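Local coordinates for flavoprotein (Thermotoga maritima, PDB 5V8S) that probably transfers electrons as an oxidoreductase, pairing a di-iron site in a metallo-beta-lactamase-like domain with a flavodoxin-like domain expected to bind FMN, at residues K15-R20 against R31-R36; G184-E189 against V199-P204. The protein carries 1 engineered substitution. All coordinates share one frame; numbering follows the deposited sequence.

Contact 1. Residues K15-R20 against R31-R36; sequences KIWTER and RIDDDR
Trp17 and Arg31 face each other as a hydrogen-bonded antiparallel pair, each backbone N bonding to the other's O (Trp17 N to Arg31 O, 2.8 Å). The neighbouring Ile16 and Ile32 form the non-hydrogen-bonded pair, and beyond them Asp33 N donates to Lys15 O at 3.0 Å. There a water takes a hydrogen bond from Lys15 N and gives one to Asp33 O. These bonds join the two strands of a beta hairpin, 16-22 and 26-34, at its open end; 16-22 is an outermost strand of its sheet within the chain, and strand 50-59 flanks 26-34 on the other side. The polar side chains gather on the face that carries Trp17. Its NE1 gives a nearly straight hydrogen bond (169°) to Asp33 OD2, 3.0 Å away, leaving in the indole plane but arriving from above the carboxylate. Arg31 grips the same carboxylate side-on: NE meets OD1 of Asp33 at 2.7 Å on its syn lone pair, while NH2 reaches OD2 from the face opposite Trp17 NE1. Arg31, extended as far as NE with CG opposite the backbone N (chi1 167°), runs alongside the indole. Its guanidinium makes an off-centre cation-pi contact, CZ lying 4.1 Å from the centroid of the five-membered ring of Trp17, the planes 35° apart. Lys15 CE covers the opposite indole face near the rim. Apolar packing occupies the other face of the sheet, where Ile16 CG1 meets Ile32 CG1 at 3.9 Å.

Contact 2. Residues G184-E189 against V199-P204; sequences GYLLPE and VERYLP
Residues 184-189 run as an irregular loop beside residues 199-204 of helix 196-214, with Leu186 CA 7.0 Å from Tyr202 CA; no backbone bond links the two segments. The helix is kinked at Pro204, whose N cannot donate to the preceding turn. Tyr202 is the main helix residue of the contact, touching Gly184, Tyr185, Leu186 and Pro188. A chi1 of 176° turns its CG away from the backbone N and lays the ring across to the loop, where its OH comes close to Gly184, 3.4 Å from CA. That hydroxyl bonds to Leu242 N, outside both segments. The backbone O of Tyr185 lies at the ring edge, 3.2 Å from Tyr202 CE1, and is buried without a hydrogen-bonding partner. Leu186 CD2 also meets the edge, 4.1 Å from CD1 of Tyr202. Pro188 CG approaches the same ring carbon obliquely. At the exposed end, Glu189 OE1 and Arg201 NH1 form a long salt bridge of 3.8 Å, the carboxylate and guanidinium planes 60° apart. This is loop-on-helix packing in the metallo-beta-lactamase-like domain, close to the di-iron pocket: the loop follows strand 175-179 and the iron-pocket residue Asp180, and Gly184 is hydrogen-bonded through its backbone to His240, another residue of that pocket.

In the fold
From the N terminus, the chain first closes contact 1, where strand 26-34 turns back along strand 16-22 with ten residues between the segments. Contact 2 closes much later, after strand 175-179, when helix 196-214 folds back on the loop leading to it. The two loops are in series, neither nested nor crossed, and the centres of the two contacts lie about 15 Å apart. They nevertheless touch: Arg31 NH2 probably donates to Pro188 O, the Trp17 ring packs on the backbone of Glu189, and Asp33 meets Leu187. Thus the hairpin edge of the sheet that holds strands 16-22 and 26-34 is joined to the loop that leaves the sheet holding strand 175-179 and continues into helix 196-214.

Contact 1. Residues K15-R20 against R31-R36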
ATOM      1  N   LYS A  15      20.954 -17.661  11.448  1.00 32.48           N
ATOM      2  CA  LYS A  15      21.742 -18.798  10.994  1.00 31.60           C
ATOM      3  C   LYS A  15      22.831 -18.282  10.073  1.00 29.46           C
ATOM      4  O   LYS A  15      22.564 -17.516   9.142  1.00 29.11           O
ATOM      5  CB  LYS A  15      20.853 -19.794  10.248  1.00 33.46           C
ATOM      6  CG  LYS A  15      21.582 -20.888   9.460  1.00 36.70           C
ATOM      7  CD  LYS A  15      21.460 -22.239  10.105  1.00 40.71           C
ATOM      8  CE  LYS A  15      22.143 -23.325   9.273  1.00 43.83           C
ATOM      9  NZ  LYS A  15      23.643 -23.356   9.446  1.00 45.97           N
ATOM     10  N   ILE A  16      24.066 -18.699  10.332  1.00 28.42           N
ATOM     11  CA  ILE A  16      25.203 -18.364   9.484  1.00 27.66           C
ATOM     12  C   ILE A  16      25.791 -19.659   8.963  1.00 26.62           C
ATOM     13  O   ILE A  16      25.953 -20.620   9.728  1.00 27.87           O
ATOM     14  CB  ILE A  16      26.255 -17.550  10.255  1.00 28.21           C
ATOM     15  CG1 ILE A  16      25.653 -16.202  10.647  1.00 28.92           C
ATOM     16  CG2 ILE A  16      27.541 -17.374   9.413  1.00 28.66           C
ATOM     17  CD1 ILE A  16      26.495 -15.405  11.594  1.00 31.55           C
ATOM     18  N   TRP A  17      26.084 -19.695   7.663  1.00 24.66           N
ATOM     19  CA  TRP A  17      26.735 -20.834   7.028  1.00 24.84           C
ATOM     20  C   TRP A  17      28.128 -20.389   6.602  1.00 26.44           C
ATOM     21  O   TRP A  17      28.277 -19.331   5.985  1.00 26.90           O
ATOM     22  CB  TRP A  17      25.986 -21.287   5.772  1.00 24.73           C
ATOM     23  CG  TRP A  17      24.501 -21.464   5.869  1.00 25.30           C
ATOM     24  CD1 TRP A  17      23.571 -20.508   6.156  1.00 25.09           C
ATOM     25  CD2 TRP A  17      23.766 -22.671   5.613  1.00 26.17           C
ATOM     26  NE1 TRP A  17      22.311 -21.049   6.118  1.00 26.59           N
ATOM     27  CE2 TRP A  17      22.401 -22.371   5.777  1.00 27.13           C
ATOM     28  CE3 TRP A  17      24.136 -23.975   5.260  1.00 26.82           C
ATOM     29  CZ2 TRP A  17      21.401 -23.329   5.616  1.00 28.72           C
ATOM     30  CZ3 TRP A  17      23.140 -24.924   5.104  1.00 28.42           C
ATOM     31  CH2 TRP A  17      21.795 -24.596   5.277  1.00 29.26           C
ATOM     32  N   THR A  18      29.140 -21.200   6.910  1.00 28.55           N
ATOM     33  CA  THR A  18      30.507 -20.980   6.445  1.00 31.56           C
ATOM     34  C   THR A  18      31.001 -22.327   5.933  1.00 31.75           C
ATOM     35  O   THR A  18      31.135 -23.277   6.712  1.00 33.68           O
ATOM     36  CB  THR A  18      31.401 -20.478   7.584  1.00 34.93           C
ATOM     37  OG1 THR A  18      30.915 -19.220   8.069  1.00 37.48           O
ATOM     38  CG2 THR A  18      32.825 -20.294   7.122  1.00 36.25           C
ATOM     39  N   GLU A  19      31.244 -22.432   4.631  1.00 30.98           N
ATOM     40  CA  GLU A  19      31.563 -23.740   4.068  1.00 32.40           C
ATOM     41  C   GLU A  19      32.474 -23.611   2.857  1.00 29.80           C
ATOM     42  O   GLU A  19      32.326 -22.694   2.043  1.00 28.00           O
ATOM     43  CB  GLU A  19      30.266 -24.466   3.688  1.00 39.14           C
ATOM     44  CG  GLU A  19      30.473 -25.818   3.029  1.00 45.95           C
ATOM     45  CD  GLU A  19      29.258 -26.726   3.148  1.00 51.82           C
ATOM     46  OE1 GLU A  19      28.571 -26.671   4.193  1.00 53.26           O
ATOM     47  OE2 GLU A  19      28.995 -27.494   2.194  1.00 54.12           O
ATOM     48  N   ARG A  20      33.422 -24.542   2.739  1.00 28.55           N
ATOM     49  CA  ARG A  20      34.213 -24.629   1.522  1.00 28.42           C
ATOM     50  C   ARG A  20      33.340 -25.281   0.459  1.00 29.51           C
ATOM     51  O   ARG A  20      32.809 -26.376   0.671  1.00 33.58           O
ATOM     52  CB  ARG A  20      35.498 -25.421   1.758  1.00 30.63           C
ATOM     53  CG  ARG A  20      36.466 -25.261   0.590  1.00 32.09           C
ATOM     54  CD  ARG A  20      37.827 -25.866   0.867  1.00 35.81           C
ATOM     55  NE  ARG A  20      37.726 -27.270   1.205  1.00 40.07           N
ATOM     56  CZ  ARG A  20      37.866 -27.765   2.430  1.00 44.40           C
ATOM     57  NH1 ARG A  20      38.119 -26.963   3.464  1.00 45.53           N
ATOM     58  NH2 ARG A  20      37.754 -29.071   2.619  1.00 45.96           N
ATOM     59  N   ARG A  31      27.402 -17.124   4.306  1.00 19.19           N
ATOM     60  CA  ARG A  31      25.993 -16.832   4.065  1.00 18.47           C
ATOM     61  C   ARG A  31      25.313 -16.553   5.397  1.00 20.37           C
ATOM     62  O   ARG A  31      25.451 -17.336   6.344  1.00 22.06           O
ATOM     63  CB  ARG A  31      25.298 -18.019   3.361  1.00 19.83           C
ATOM     64  CG  ARG A  31      23.770 -17.954   3.351  1.00 20.40           C
ATOM     65  CD  ARG A  31      23.113 -19.080   2.558  1.00 21.14           C
ATOM     66  NE  ARG A  31      21.795 -19.380   3.121  1.00 21.66           N
ATOM     67  CZ  ARG A  31      21.036 -20.408   2.755  1.00 22.50           C
ATOM     68  NH1 ARG A  31      21.432 -21.220   1.782  1.00 23.13           N
ATOM     69  NH2 ARG A  31      19.877 -20.629   3.367  1.00 23.38           N
ATOM     70  N   ILE A  32      24.587 -15.441   5.472  1.00 19.77           N
ATOM     71  CA  ILE A  32      23.750 -15.148   6.633  1.00 20.33           C
ATOM     72  C   ILE A  32      22.289 -15.136   6.193  1.00 19.57           C
ATOM     73  O   ILE A  32      21.957 -14.622   5.118  1.00 20.18           O
ATOM     74  CB  ILE A  32      24.170 -13.853   7.358  1.00 20.41           C
ATOM     75  CG1 ILE A  32      23.418 -13.745   8.683  1.00 22.94           C
ATOM     76  CG2 ILE A  32      23.954 -12.616   6.486  1.00 20.94           C
ATOM     77  CD1 ILE A  32      23.933 -12.669   9.604  1.00 25.72           C
ATOM     78  N   ASP A  33      21.440 -15.767   6.985  1.00 20.06           N
ATOM     79  CA  ASP A  33      20.012 -15.893   6.686  1.00 21.04           C
ATOM     80  C   ASP A  33      19.257 -14.799   7.442  1.00 22.15           C
ATOM     81  O   ASP A  33      19.089 -14.885   8.663  1.00 23.31           O
ATOM     82  CB  ASP A  33      19.535 -17.296   7.061  1.00 21.81           C
ATOM     83  CG  ASP A  33      20.052 -18.353   6.111  1.00 24.38           C
ATOM     84  OD1 ASP A  33      20.744 -17.975   5.152  1.00 25.37           O
ATOM     85  OD2 ASP A  33      19.756 -19.546   6.315  1.00 26.34           O
ATOM     86  N   ASP A  34      18.790 -13.779   6.715  1.00 21.08           N
ATOM     87  CA  ASP A  34      18.127 -12.626   7.336  1.00 20.76           C
ATOM     88  C   ASP A  34      16.665 -12.988   7.566  1.00 23.43           C
ATOM     89  O   ASP A  34      15.831 -12.886   6.663  1.00 23.25           O
ATOM     90  CB  ASP A  34      18.264 -11.383   6.460  1.00 21.44           C
ATOM     91  CG  ASP A  34      17.817 -10.123   7.167  1.00 20.90           C
ATOM     92  OD1 ASP A  34      17.254 -10.249   8.267  1.00 21.92           O
ATOM     93  OD2 ASP A  34      18.024  -9.028   6.618  1.00 20.26           O
ATOM     94  N   ASP A  35      16.358 -13.401   8.788  1.00 24.74           N
ATOM     95  CA  ASP A  35      14.981 -13.648   9.195  1.00 26.85           C
ATOM     96  C   ASP A  35      14.389 -12.484   9.983  1.00 26.97           C
ATOM     97  O   ASP A  35      13.306 -12.629  10.562  1.00 29.48           O
ATOM     98  CB  ASP A  35      14.853 -14.959   9.977  1.00 31.47           C
ATOM     99  CG  ASP A  35      15.670 -14.974  11.247  1.00 36.08           C
ATOM    100  OD1 ASP A  35      16.447 -14.036  11.487  1.00 37.73           O
ATOM    101  OD2 ASP A  35      15.531 -15.948  12.016  1.00 40.34           O
ATOM    102  N   ARG A  36      15.074 -11.338  10.024  1.00 25.74           N
ATOM    103  CA  ARG A  36      14.540 -10.149  10.682  1.00 26.10           C
ATOM    104  C   ARG A  36      13.805  -9.249   9.701  1.00 24.43           C
ATOM    105  O   ARG A  36      12.757  -8.684  10.039  1.00 25.91           O
ATOM    106  CB  ARG A  36      15.664  -9.352  11.356  1.00 29.75           C
ATOM    107  CG  ARG A  36      16.333 -10.047  12.542  1.00 33.41           C
ATOM    108  CD  ARG A  36      17.397  -9.141  13.193  1.00 36.43           C
ATOM    109  NE  ARG A  36      18.346  -9.885  14.021  1.00 39.44           N
ATOM    110  CZ  ARG A  36      19.489  -9.386  14.488  1.00 41.63           C
ATOM    111  NH1 ARG A  36      19.840  -8.132  14.217  1.00 42.87           N
ATOM    112  NH2 ARG A  36      20.281 -10.139  15.234  1.00 42.00           N
TER
HETATM  113  O   HOH W   1      18.381 -16.899  10.434  1.00 28.79           O

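Contact 2. Residues G184-E189 against V199-P204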
ATOM      1  N   GLY A 184      17.632 -14.957  -5.383  1.00 17.06           N
ATOM      2  CA  GLY A 184      16.234 -15.182  -5.068  1.00 17.05           C
ATOM      3  C   GLY A 184      16.001 -14.915  -3.597  1.00 17.67           C
ATOM      4  O   GLY A 184      16.941 -14.871  -2.799  1.00 19.50           O
ATOM      5  N   TYR A 185      14.720 -14.742  -3.240  1.00 17.38           N
ATOM      6  CA  TYR A 185      14.323 -14.749  -1.843  1.00 17.72           C
ATOM      7  C   TYR A 185      14.272 -16.197  -1.345  1.00 19.67           C
ATOM      8  O   TYR A 185      14.514 -17.137  -2.109  1.00 19.75           O
ATOM      9  CB  TYR A 185      12.940 -14.108  -1.688  1.00 17.12           C
ATOM     10  CG  TYR A 185      12.835 -12.662  -2.120  1.00 16.54           C
ATOM     11  CD1 TYR A 185      13.668 -11.683  -1.587  1.00 17.06           C
ATOM     12  CD2 TYR A 185      11.871 -12.266  -3.034  1.00 16.61           C
ATOM     13  CE1 TYR A 185      13.529 -10.332  -1.955  1.00 17.15           C
ATOM     14  CE2 TYR A 185      11.723 -10.943  -3.408  1.00 16.67           C
ATOM     15  CZ  TYR A 185      12.560  -9.969  -2.874  1.00 17.57           C
ATOM     16  OH  TYR A 185      12.422  -8.633  -3.232  1.00 17.14           O
ATOM     17  N   LEU A 186      13.937 -16.365  -0.054  1.00 20.32           N
ATOM     18  CA  LEU A 186      13.806 -17.649   0.651  1.00 20.86           C
ATOM     19  C   LEU A 186      15.102 -18.020   1.364  1.00 22.90           C
ATOM     20  O   LEU A 186      16.202 -17.700   0.896  1.00 23.70           O
ATOM     21  CB  LEU A 186      13.367 -18.812  -0.273  1.00 22.09           C
ATOM     22  CG  LEU A 186      12.925 -20.113   0.438  1.00 23.13           C
ATOM     23  CD1 LEU A 186      11.607 -19.980   1.158  1.00 24.10           C
ATOM     24  CD2 LEU A 186      12.850 -21.283  -0.547  1.00 24.24           C
ATOM     25  N   LEU A 187      14.977 -18.733   2.482  1.00 22.49           N
ATOM     26  CA  LEU A 187      16.126 -19.244   3.214  1.00 24.17           C
ATOM     27  C   LEU A 187      16.146 -20.762   3.140  1.00 27.89           C
ATOM     28  O   LEU A 187      15.754 -21.434   4.103  1.00 28.69           O
ATOM     29  CB  LEU A 187      16.034 -18.794   4.668  1.00 23.70           C
ATOM     30  CG  LEU A 187      15.941 -17.280   4.860  1.00 22.75           C
ATOM     31  CD1 LEU A 187      15.671 -16.950   6.333  1.00 23.15           C
ATOM     32  CD2 LEU A 187      17.199 -16.591   4.331  1.00 23.04           C
ATOM     33  N   PRO A 188      16.600 -21.337   2.027  1.00 29.06           N
ATOM     34  CA  PRO A 188      16.491 -22.783   1.850  1.00 30.48           C
ATOM     35  C   PRO A 188      17.361 -23.528   2.846  1.00 31.42           C
ATOM     36  O   PRO A 188      18.380 -23.032   3.333  1.00 29.90           O
ATOM     37  CB  PRO A 188      16.978 -23.005   0.413  1.00 31.16           C
ATOM     38  CG  PRO A 188      16.996 -21.665  -0.221  1.00 32.16           C
ATOM     39  CD  PRO A 188      17.229 -20.693   0.863  1.00 30.69           C
ATOM     40  N   GLU A 189      16.960 -24.765   3.100  1.00 32.68           N
ATOM     41  CA  GLU A 189      17.573 -25.595   4.121  1.00 37.10           C
ATOM     42  C   GLU A 189      18.910 -26.193   3.687  1.00 32.55           C
ATOM     43  O   GLU A 189      19.455 -27.027   4.415  1.00 32.50           O
ATOM     44  CB  GLU A 189      16.604 -26.724   4.506  1.00 45.64           C
ATOM     45  CG  GLU A 189      15.107 -26.354   4.416  1.00 53.53           C
ATOM     46  CD  GLU A 189      14.203 -27.348   5.153  1.00 60.13           C
ATOM     47  OE1 GLU A 189      13.132 -27.710   4.612  1.00 62.54           O
ATOM     48  OE2 GLU A 189      14.567 -27.772   6.275  1.00 62.01           O
ATOM     49  N   VAL A 199      14.884 -27.198  -5.075  1.00 23.77           N
ATOM     50  CA  VAL A 199      14.932 -26.346  -6.262  1.00 24.55           C
ATOM     51  C   VAL A 199      13.525 -25.966  -6.707  1.00 25.96           C
ATOM     52  O   VAL A 199      13.249 -24.800  -7.020  1.00 24.74           O
ATOM     53  CB  VAL A 199      15.730 -27.025  -7.387  1.00 23.61           C
ATOM     54  CG1 VAL A 199      15.530 -26.286  -8.703  1.00 23.51           C
ATOM     55  CG2 VAL A 199      17.203 -27.083  -7.021  1.00 23.94           C
ATOM     56  N   GLU A 200      12.605 -26.943  -6.731  1.00 26.69           N
ATOM     57  CA  GLU A 200      11.250 -26.662  -7.202  1.00 27.94           C
ATOM     58  C   GLU A 200      10.526 -25.685  -6.289  1.00 27.86           C
ATOM     59  O   GLU A 200       9.788 -24.820  -6.771  1.00 29.33           O
ATOM     60  CB  GLU A 200      10.449 -27.958  -7.336  1.00 31.34           C
ATOM     61  CG  GLU A 200      10.933 -28.802  -8.501  1.00 35.73           C
ATOM     62  CD  GLU A 200      10.236 -30.149  -8.605  1.00 39.61           C
ATOM     63  OE1 GLU A 200       9.072 -30.251  -8.174  1.00 42.11           O
ATOM     64  OE2 GLU A 200      10.857 -31.108  -9.124  1.00 40.66           O
ATOM     65  N   ARG A 201      10.687 -25.815  -4.970  1.00 27.04           N
ATOM     66  CA  ARG A 201      10.090 -24.860  -4.049  1.00 26.65           C
ATOM     67  C   ARG A 201      10.745 -23.492  -4.161  1.00 24.43           C
ATOM     68  O   ARG A 201      10.111 -22.485  -3.864  1.00 26.00           O
ATOM     69  CB  ARG A 201      10.232 -25.430  -2.641  1.00 30.46           C
ATOM     70  CG  ARG A 201       9.939 -24.552  -1.511  1.00 37.55           C
ATOM     71  CD  ARG A 201      10.141 -25.310  -0.185  1.00 43.22           C
ATOM     72  NE  ARG A 201      10.309 -26.763  -0.353  1.00 48.01           N
ATOM     73  CZ  ARG A 201      11.257 -27.484   0.240  1.00 51.20           C
ATOM     74  NH1 ARG A 201      12.132 -26.916   1.074  1.00 52.20           N
ATOM     75  NH2 ARG A 201      11.322 -28.788   0.006  1.00 51.96           N
ATOM     76  N   TYR A 202      12.028 -23.445  -4.540  1.00 23.41           N
ATOM     77  CA  TYR A 202      12.797 -22.204  -4.552  1.00 21.86           C
ATOM     78  C   TYR A 202      12.467 -21.325  -5.757  1.00 22.44           C
ATOM     79  O   TYR A 202      12.426 -20.097  -5.634  1.00 21.58           O
ATOM     80  CB  TYR A 202      14.288 -22.558  -4.521  1.00 21.09           C
ATOM     81  CG  TYR A 202      15.236 -21.382  -4.632  1.00 20.82           C
ATOM     82  CD1 TYR A 202      15.221 -20.349  -3.702  1.00 20.97           C
ATOM     83  CD2 TYR A 202      16.194 -21.325  -5.647  1.00 20.78           C
ATOM     84  CE1 TYR A 202      16.095 -19.294  -3.788  1.00 20.98           C
ATOM     85  CE2 TYR A 202      17.088 -20.256  -5.739  1.00 20.61           C
ATOM     86  CZ  TYR A 202      17.018 -19.238  -4.805  1.00 19.81           C
ATOM     87  OH  TYR A 202      17.907 -18.186  -4.881  1.00 19.97           O
ATOM     88  N   LEU A 203      12.244 -21.910  -6.928  1.00 21.79           N
ATOM     89  CA  LEU A 203      12.162 -21.092  -8.137  1.00 21.03           C
ATOM     90  C   LEU A 203      11.059 -20.035  -8.096  1.00 21.26           C
ATOM     91  O   LEU A 203      11.292 -18.919  -8.593  1.00 22.20           O
ATOM     92  CB  LEU A 203      12.107 -21.981  -9.387  1.00 23.36           C
ATOM     93  CG  LEU A 203      13.473 -22.586  -9.756  1.00 24.25           C
ATOM     94  CD1 LEU A 203      13.293 -23.662 -10.805  1.00 25.75           C
ATOM     95  CD2 LEU A 203      14.416 -21.525 -10.257  1.00 24.98           C
ATOM     96  N   PRO A 204       9.874 -20.288  -7.548  1.00 22.33           N
ATOM     97  CA  PRO A 204       8.888 -19.199  -7.457  1.00 20.73           C
ATOM     98  C   PRO A 204       9.384 -18.020  -6.637  1.00 19.79           C
ATOM     99  O   PRO A 204       9.014 -16.874  -6.918  1.00 20.80           O
ATOM    100  CB  PRO A 204       7.665 -19.877  -6.830  1.00 21.44           C
ATOM    101  CG  PRO A 204       7.828 -21.329  -7.185  1.00 23.51           C
ATOM    102  CD  PRO A 204       9.304 -21.590  -7.159  1.00 22.50           C
TER